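Local coordinates for protein response regulator FixJ (PDB 5XSO) that acts as the response regulator of an oxygen-sensing two-component system, inducing expression of nifA and fixK when activated by the kinase FixL, at residues D72-L77 with A101-K106; I91-G96 with V110-K115. One frame throughout, in Å; residues are numbered along the deposited sequence.

Interaction 1 of 2, residues D72-L77 with A101-K106; sequences DGIELL and AVEAMK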
ATOM      1  N   ASP A  72       1.688  17.732   5.940  1.00 48.76           N
ATOM      2  CA  ASP A  72       3.122  17.539   6.075  1.00 49.99           C
ATOM      3  C   ASP A  72       3.463  16.081   5.766  1.00 51.34           C
ATOM      4  O   ASP A  72       2.576  15.265   5.481  1.00 46.75           O
ATOM      5  CB  ASP A  72       3.576  17.977   7.470  1.00 44.14           C
ATOM      6  CG  ASP A  72       3.211  16.992   8.561  1.00 47.48           C
ATOM      7  OD1 ASP A  72       2.547  15.973   8.284  1.00 49.02           O
ATOM      8  OD2 ASP A  72       3.611  17.239   9.728  1.00 48.51           O
ATOM      9  N   GLY A  73       4.731  15.723   5.842  1.00 42.76           N
ATOM     10  CA  GLY A  73       5.103  14.366   5.483  1.00 41.71           C
ATOM     11  C   GLY A  73       4.387  13.313   6.302  1.00 38.68           C
ATOM     12  O   GLY A  73       3.985  12.271   5.768  1.00 33.98           O
ATOM     13  N   ILE A  74       4.239  13.553   7.614  1.00 31.80           N
ATOM     14  CA  ILE A  74       3.558  12.595   8.480  1.00 34.44           C
ATOM     15  C   ILE A  74       2.093  12.465   8.086  1.00 33.60           C
ATOM     16  O   ILE A  74       1.554  11.355   8.000  1.00 33.52           O
ATOM     17  CB  ILE A  74       3.694  13.006   9.954  1.00 36.41           C
ATOM     18  CG1 ILE A  74       5.124  12.790  10.439  1.00 46.62           C
ATOM     19  CG2 ILE A  74       2.694  12.225  10.832  1.00 46.15           C
ATOM     20  CD1 ILE A  74       5.331  13.303  11.857  1.00 56.28           C
ATOM     21  N   GLU A  75       1.415  13.598   7.892  1.00 33.24           N
ATOM     22  CA  GLU A  75      -0.025  13.546   7.649  1.00 39.84           C
ATOM     23  C   GLU A  75      -0.315  12.885   6.308  1.00 43.23           C
ATOM     24  O   GLU A  75      -1.221  12.038   6.202  1.00 38.45           O
ATOM     25  CB  GLU A  75      -0.619  14.957   7.708  1.00 44.85           C
ATOM     26  CG  GLU A  75      -2.180  15.026   7.695  1.00 60.27           C
ATOM     27  CD  GLU A  75      -2.868  14.237   8.833  1.00 74.30           C
ATOM     28  OE1 GLU A  75      -3.096  14.817   9.927  1.00 79.36           O
ATOM     29  OE2 GLU A  75      -3.203  13.045   8.625  1.00 81.59           O
ATOM     30  N   LEU A  76       0.461  13.252   5.280  1.00 34.78           N
ATOM     31  CA  LEU A  76       0.341  12.616   3.976  1.00 30.96           C
ATOM     32  C   LEU A  76       0.449  11.103   4.104  1.00 31.36           C
ATOM     33  O   LEU A  76      -0.428  10.359   3.643  1.00 32.96           O
ATOM     34  CB  LEU A  76       1.429  13.152   3.055  1.00 30.13           C
ATOM     35  CG  LEU A  76       1.426  12.506   1.673  1.00 37.93           C
ATOM     36  CD1 LEU A  76       0.131  12.833   0.996  1.00 32.50           C
ATOM     37  CD2 LEU A  76       2.647  12.964   0.848  1.00 37.19           C
ATOM     38  N   LEU A  77       1.504  10.633   4.774  1.00 29.90           N
ATOM     39  CA  LEU A  77       1.686   9.193   4.938  1.00 31.86           C
ATOM     40  C   LEU A  77       0.534   8.569   5.730  1.00 37.79           C
ATOM     41  O   LEU A  77       0.030   7.498   5.364  1.00 34.75           O
ATOM     42  CB  LEU A  77       3.029   8.916   5.613  1.00 32.75           C
ATOM     43  CG  LEU A  77       4.184   8.505   4.702  1.00 31.69           C
ATOM     44  CD1 LEU A  77       3.851   7.153   4.077  1.00 37.98           C
ATOM     45  CD2 LEU A  77       4.444   9.550   3.628  1.00 28.99           C
ATOM     46  N   ALA A 101      11.066  14.146   7.790  1.00 22.70           N
ATOM     47  CA  ALA A 101      11.230  13.128   6.767  1.00 21.81           C
ATOM     48  C   ALA A 101      11.478  11.758   7.372  1.00 23.06           C
ATOM     49  O   ALA A 101      11.002  10.741   6.840  1.00 23.04           O
ATOM     50  CB  ALA A 101      12.391  13.507   5.843  1.00 20.60           C
ATOM     51  N   VAL A 102      12.254  11.704   8.468  1.00 24.30           N
ATOM     52  CA  VAL A 102      12.495  10.423   9.112  1.00 25.73           C
ATOM     53  C   VAL A 102      11.175   9.821   9.606  1.00 27.03           C
ATOM     54  O   VAL A 102      10.917   8.625   9.442  1.00 27.67           O
ATOM     55  CB  VAL A 102      13.502  10.589  10.268  1.00 27.05           C
ATOM     56  CG1 VAL A 102      13.570   9.312  11.040  1.00 28.83           C
ATOM     57  CG2 VAL A 102      14.902  10.918   9.713  1.00 29.79           C
ATOM     58  N   GLU A 103      10.332  10.638  10.226  1.00 27.70           N
ATOM     59  CA  GLU A 103       9.051  10.123  10.710  1.00 29.32           C
ATOM     60  C   GLU A 103       8.224   9.573   9.549  1.00 28.49           C
ATOM     61  O   GLU A 103       7.584   8.519   9.665  1.00 29.85           O
ATOM     62  CB  GLU A 103       8.277  11.233  11.418  1.00 30.19           C
ATOM     63  CG  GLU A 103       8.541  11.424  12.874  1.00 58.29           C
ATOM     64  CD  GLU A 103       8.265  10.164  13.693  1.00 58.41           C
ATOM     65  OE1 GLU A 103       7.083   9.771  13.829  1.00 59.98           O
ATOM     66  OE2 GLU A 103       9.245   9.579  14.196  1.00 57.86           O
ATOM     67  N   ALA A 104       8.247  10.284   8.412  1.00 26.43           N
ATOM     68  CA  ALA A 104       7.506   9.839   7.246  1.00 25.64           C
ATOM     69  C   ALA A 104       8.014   8.494   6.756  1.00 25.63           C
ATOM     70  O   ALA A 104       7.214   7.637   6.338  1.00 26.30           O
ATOM     71  CB  ALA A 104       7.622  10.889   6.124  1.00 23.49           C
ATOM     72  N   MET A 105       9.330   8.280   6.769  1.00 25.09           N
ATOM     73  CA  MET A 105       9.779   6.957   6.357  1.00 25.40           C
ATOM     74  C   MET A 105       9.376   5.885   7.361  1.00 27.73           C
ATOM     75  O   MET A 105       9.061   4.755   6.963  1.00 28.42           O
ATOM     76  CB  MET A 105      11.283   6.893   6.096  1.00 24.64           C
ATOM     77  CG  MET A 105      11.741   7.805   4.941  1.00 22.62           C
ATOM     78  SD  MET A 105      13.498   7.614   4.717  1.00 29.44           S
ATOM     79  CE  MET A 105      13.581   5.928   4.059  1.00 48.05           C
ATOM     80  N   LYS A 106       9.350   6.219   8.649  1.00 29.15           N
ATOM     81  CA  LYS A 106       8.892   5.205   9.608  1.00 31.68           C
ATOM     82  C   LYS A 106       7.438   4.847   9.346  1.00 32.66           C
ATOM     83  O   LYS A 106       7.030   3.704   9.557  1.00 35.16           O
ATOM     84  CB  LYS A 106       9.091   5.701  11.031  1.00 33.21           C
ATOM     85  CG  LYS A 106      10.548   5.559  11.477  1.00 39.39           C
ATOM     86  CD  LYS A 106      10.935   6.478  12.659  1.00 47.23           C
ATOM     87  CE  LYS A 106       9.924   6.488  13.791  1.00 60.24           C
ATOM     88  NZ  LYS A 106      10.597   6.692  15.130  1.00 60.47           N
TER
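Two neighbouring helices on one side of the CheY-like receiver sheet, 73-82 and 98-106, meet here through I74, L77 and the main chain of G73 against E103 and A104. The short segments run nearly parallel, 16° apart, their axes approaching to 8.4 Å. The small residues G73 and A104 are consistent with this closeness: G73, without a side chain, lets the main chain come close to A104, whose CB lies 3.9 Å from G73 O. I74 covers one flank of this backbone contact. Its CG1 branch stands anti to the carbonyl carbon (chi1 -71°) and carries CD1 over the aliphatic base of E103, 3.6 Å from E103 CB; E103 meets it with CB and CG, its carboxylate being turned elsewhere. That chain bends at chi2 and its acid group turns to its own helix, where E103 OE2 forms a salt bridge with K106 NZ at 3.3 Å. One turn after G73, L77 closes the other end of the patch: its CG sits 3.6 Å from A104 O, and its CD2 reaches A104 CB at 4.3 Å, an apolar touch. L77 also packs on I89 and A104 on I91, which seats both helices on strand 89-93. G73, tied to V66 by a backbone hydrogen bond, lies near D65 and R67, which probably help bind magnesium. The start of helix 73-82 is fixed by D72 at its N-cap. In the cap, E75 N donates to D72 OD1 at 2.7 Å, with an N-H...O angle of 167°.

Interaction 2 of 2, residues I91-G96 with V110-K115; sequences IMTGHG and VDFLEK. With GOL (glycerol), chain E.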
ATOM      1  N   ILE A  91      10.025  11.875  -0.226  1.00 16.36           N
ATOM      2  CA  ILE A  91       9.871  13.118   0.521  1.00 16.52           C
ATOM      3  C   ILE A  91      11.051  14.022   0.214  1.00 15.65           C
ATOM      4  O   ILE A  91      12.208  13.601   0.372  1.00 15.99           O
ATOM      5  CB  ILE A  91       9.793  12.841   2.037  1.00 17.56           C
ATOM      6  CG1 ILE A  91       8.592  11.932   2.363  1.00 18.84           C
ATOM      7  CG2 ILE A  91       9.798  14.151   2.809  1.00 17.87           C
ATOM      8  CD1 ILE A  91       7.276  12.563   2.052  1.00 19.67           C
ATOM      9  N   MET A  92      10.768  15.262  -0.238  1.00 15.45           N
ATOM     10  CA  MET A  92      11.764  16.307  -0.450  1.00 15.25           C
ATOM     11  C   MET A  92      11.818  17.192   0.793  1.00 15.99           C
ATOM     12  O   MET A  92      10.780  17.533   1.351  1.00 16.50           O
ATOM     13  CB  MET A  92      11.438  17.185  -1.676  1.00 14.86           C
ATOM     14  CG  MET A  92      11.227  16.373  -2.909  1.00 14.35           C
ATOM     15  SD  MET A  92      10.878  17.551  -4.251  1.00 16.28           S
ATOM     16  CE  MET A  92       9.156  17.844  -3.887  1.00 18.61           C
ATOM     17  N   THR A  93      13.018  17.561   1.229  1.00 16.54           N
ATOM     18  CA  THR A  93      13.110  18.250   2.519  1.00 17.49           C
ATOM     19  C   THR A  93      14.349  19.137   2.555  1.00 18.06           C
ATOM     20  O   THR A  93      15.407  18.786   2.003  1.00 17.99           O
ATOM     21  CB  THR A  93      13.152  17.244   3.713  1.00 18.95           C
ATOM     22  OG1 THR A  93      13.246  17.973   4.956  1.00 19.37           O
ATOM     23  CG2 THR A  93      14.374  16.286   3.625  1.00 18.43           C
ATOM     24  N   GLY A  94      14.236  20.291   3.243  1.00 18.89           N
ATOM     25  CA  GLY A  94      15.433  21.022   3.639  1.00 19.85           C
ATOM     26  C   GLY A  94      16.129  20.299   4.796  1.00 20.66           C
ATOM     27  O   GLY A  94      15.545  19.412   5.426  1.00 20.68           O
ATOM     28  N   HIS A  95      17.391  20.658   5.095  1.00 21.57           N
ATOM     29  CA  HIS A  95      18.103  19.878   6.103  1.00 22.47           C
ATOM     30  C   HIS A  95      17.426  19.995   7.453  1.00 23.43           C
ATOM     31  O   HIS A  95      17.462  19.047   8.229  1.00 23.97           O
ATOM     32  CB  HIS A  95      19.611  20.255   6.241  1.00 23.54           C
ATOM     33  CG  HIS A  95      19.893  21.522   6.985  1.00 24.87           C
ATOM     34  ND1 HIS A  95      20.579  21.549   8.192  1.00 26.44           N
ATOM     35  CD2 HIS A  95      19.610  22.808   6.680  1.00 25.11           C
ATOM     36  CE1 HIS A  95      20.705  22.801   8.590  1.00 27.56           C
ATOM     37  NE2 HIS A  95      20.131  23.584   7.688  1.00 26.81           N
ATOM     38  N   GLY A  96      16.795  21.138   7.737  1.00 23.88           N
ATOM     39  CA  GLY A  96      16.173  21.308   9.048  1.00 26.29           C
ATOM     40  C   GLY A  96      15.008  20.378   9.294  1.00 27.59           C
ATOM     41  O   GLY A  96      14.676  20.096  10.452  1.00 25.97           O
ATOM     42  N   VAL A 110       9.178   5.796   1.075  1.00 21.17           N
ATOM     43  CA  VAL A 110      10.258   4.951   0.582  1.00 21.17           C
ATOM     44  C   VAL A 110      11.634   5.582   0.839  1.00 23.61           C
ATOM     45  O   VAL A 110      12.592   4.898   1.260  1.00 22.44           O
ATOM     46  CB  VAL A 110      10.009   4.665  -0.908  1.00 25.62           C
ATOM     47  CG1 VAL A 110      11.264   4.084  -1.590  1.00 28.39           C
ATOM     48  CG2 VAL A 110       8.768   3.748  -1.058  1.00 25.61           C
ATOM     49  N   ASP A 111      11.785   6.883   0.630  1.00 19.44           N
ATOM     50  CA  ASP A 111      13.111   7.496   0.797  1.00 19.16           C
ATOM     51  C   ASP A 111      12.882   9.014   0.832  1.00 18.23           C
ATOM     52  O   ASP A 111      11.747   9.478   0.676  1.00 17.79           O
ATOM     53  CB  ASP A 111      14.045   7.018  -0.345  1.00 18.87           C
ATOM     54  CG  ASP A 111      15.540   7.044   0.024  1.00 19.87           C
ATOM     55  OD1 ASP A 111      15.922   7.704   1.004  1.00 20.69           O
ATOM     56  OD2 ASP A 111      16.368   6.436  -0.717  1.00 21.71           O
ATOM     57  N   PHE A 112      13.957   9.786   1.021  1.00 18.11           N
ATOM     58  CA  PHE A 112      13.873  11.234   1.094  1.00 17.51           C
ATOM     59  C   PHE A 112      15.034  11.825   0.318  1.00 17.14           C
ATOM     60  O   PHE A 112      16.049  11.149   0.056  1.00 17.71           O
ATOM     61  CB  PHE A 112      13.874  11.725   2.561  1.00 18.38           C
ATOM     62  CG  PHE A 112      15.231  11.617   3.205  1.00 19.23           C
ATOM     63  CD1 PHE A 112      16.078  12.705   3.253  1.00 19.19           C
ATOM     64  CD2 PHE A 112      15.672  10.397   3.724  1.00 20.25           C
ATOM     65  CE1 PHE A 112      17.349  12.591   3.839  1.00 21.89           C
ATOM     66  CE2 PHE A 112      16.956  10.286   4.301  1.00 21.17           C
ATOM     67  CZ  PHE A 112      17.796  11.358   4.349  1.00 21.12           C
ATOM     68  N   LEU A 113      14.922  13.112  -0.002  1.00 16.59           N
ATOM     69  CA  LEU A 113      16.003  13.845  -0.647  1.00 16.58           C
ATOM     70  C   LEU A 113      16.212  15.158   0.069  1.00 16.90           C
ATOM     71  O   LEU A 113      15.254  15.927   0.230  1.00 16.56           O
ATOM     72  CB  LEU A 113      15.654  14.136  -2.152  1.00 15.81           C
ATOM     73  CG  LEU A 113      16.064  13.055  -3.139  1.00 34.94           C
ATOM     74  CD1 LEU A 113      15.653  13.370  -4.590  1.00 27.29           C
ATOM     75  CD2 LEU A 113      17.580  12.909  -3.069  1.00 38.09           C
ATOM     76  N   GLU A 114      17.440  15.429   0.488  1.00 17.70           N
ATOM     77  CA  GLU A 114      17.751  16.732   1.057  1.00 18.21           C
ATOM     78  C   GLU A 114      18.004  17.719  -0.065  1.00 17.98           C
ATOM     79  O   GLU A 114      18.884  17.482  -0.901  1.00 18.18           O
ATOM     80  CB  GLU A 114      18.980  16.665   1.986  1.00 19.41           C
ATOM     81  CG  GLU A 114      19.238  18.028   2.606  1.00 20.11           C
ATOM     82  CD  GLU A 114      20.492  18.055   3.527  1.00 21.50           C
ATOM     83  OE1 GLU A 114      21.339  18.927   3.371  1.00 22.22           O
ATOM     84  OE2 GLU A 114      20.543  17.206   4.439  1.00 22.02           O
ATOM     85  N   LYS A 115      17.248  18.837  -0.079  1.00 17.81           N
ATOM     86  CA  LYS A 115      17.456  19.876  -1.085  1.00 17.92           C
ATOM     87  C   LYS A 115      18.706  20.695  -0.766  1.00 19.39           C
ATOM     88  O   LYS A 115      19.064  20.870   0.402  1.00 19.83           O
ATOM     89  CB  LYS A 115      16.250  20.807  -1.141  1.00 17.71           C
ATOM     90  CG  LYS A 115      14.894  20.069  -1.505  1.00 17.87           C
ATOM     91  CD  LYS A 115      13.683  20.853  -1.020  1.00 24.93           C
ATOM     92  CE  LYS A 115      13.605  22.164  -1.772  1.00 38.68           C
ATOM     93  NZ  LYS A 115      12.365  22.914  -1.440  1.00 46.05           N
TER
HETATM   94  C1  GOL E 404      18.698  24.390   4.216  1.00 39.11           C
HETATM   95  O1  GOL E 404      19.996  24.999   4.220  1.00 36.62           O
HETATM   96  C2  GOL E 404      18.463  23.741   2.856  1.00 39.70           C
HETATM   97  O2  GOL E 404      18.485  22.334   2.968  1.00 27.06           O
HETATM   98  C3  GOL E 404      17.119  24.208   2.294  1.00 46.28           C
HETATM   99  O3  GOL E 404      16.814  23.577   1.070  1.00 48.58           O
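T93 and F112 meet at a slant on the face of the parallel sheet that also carries I91 and E114, T93 CG2 lying 4.0 Å from F112 CD1. With chi1 at 180°, T93 OG1 swings away from its own N and donates to G94 O at 2.8 Å, leaving the methyl to meet the phenylalanine. On the same face the CB atoms of I91 and F112 touch, while M92 and L113 point to the other face. Four backbone hydrogen bonds join the strands: I91 N to D111 O, L113 N to I91 O, T93 N to L113 O and K115 N to T93 O, the last at 2.8 Å. The extended E114 chain lays its CD 3.6 Å from H95 CB. The H95 ring leads away from 110-115, and a glycerol, probably from the crystallisation liquor, meets its edge in plane through C1. Glycerol O2 accepts from H95 N at 2.9 Å and donates to K115 O at 3.0 Å, bridging the two segments. The bent K115 chain runs beside the T93 backbone toward D65, probably a magnesium ligand; as the hallmark lysine of receiver domains, K115 probably contacts the phosphoryl group of the active-site aspartate.

How the interactions relate
From the N terminus, the chain enters helix 73-82 at 72-77, runs into strand 89-93, where 91-96 begins, returns through helix 98-106 at 101-106, and reaches strand 111-114 at 110-115. Interaction 1 closes the loop from one helix to the next around strand 89-93; interaction 2 closes the beta-alpha-beta crossover around helix 98-106. The segments alternate, so the two loops cross, with centres 11 Å apart. They meet directly: M105 SD packs on F112 CD2 at 3.7 Å, and A101 CB on F112 CB at 4.0 Å. Together the contacts tie two adjacent helices and the last two strands into one flank of the receiver domain.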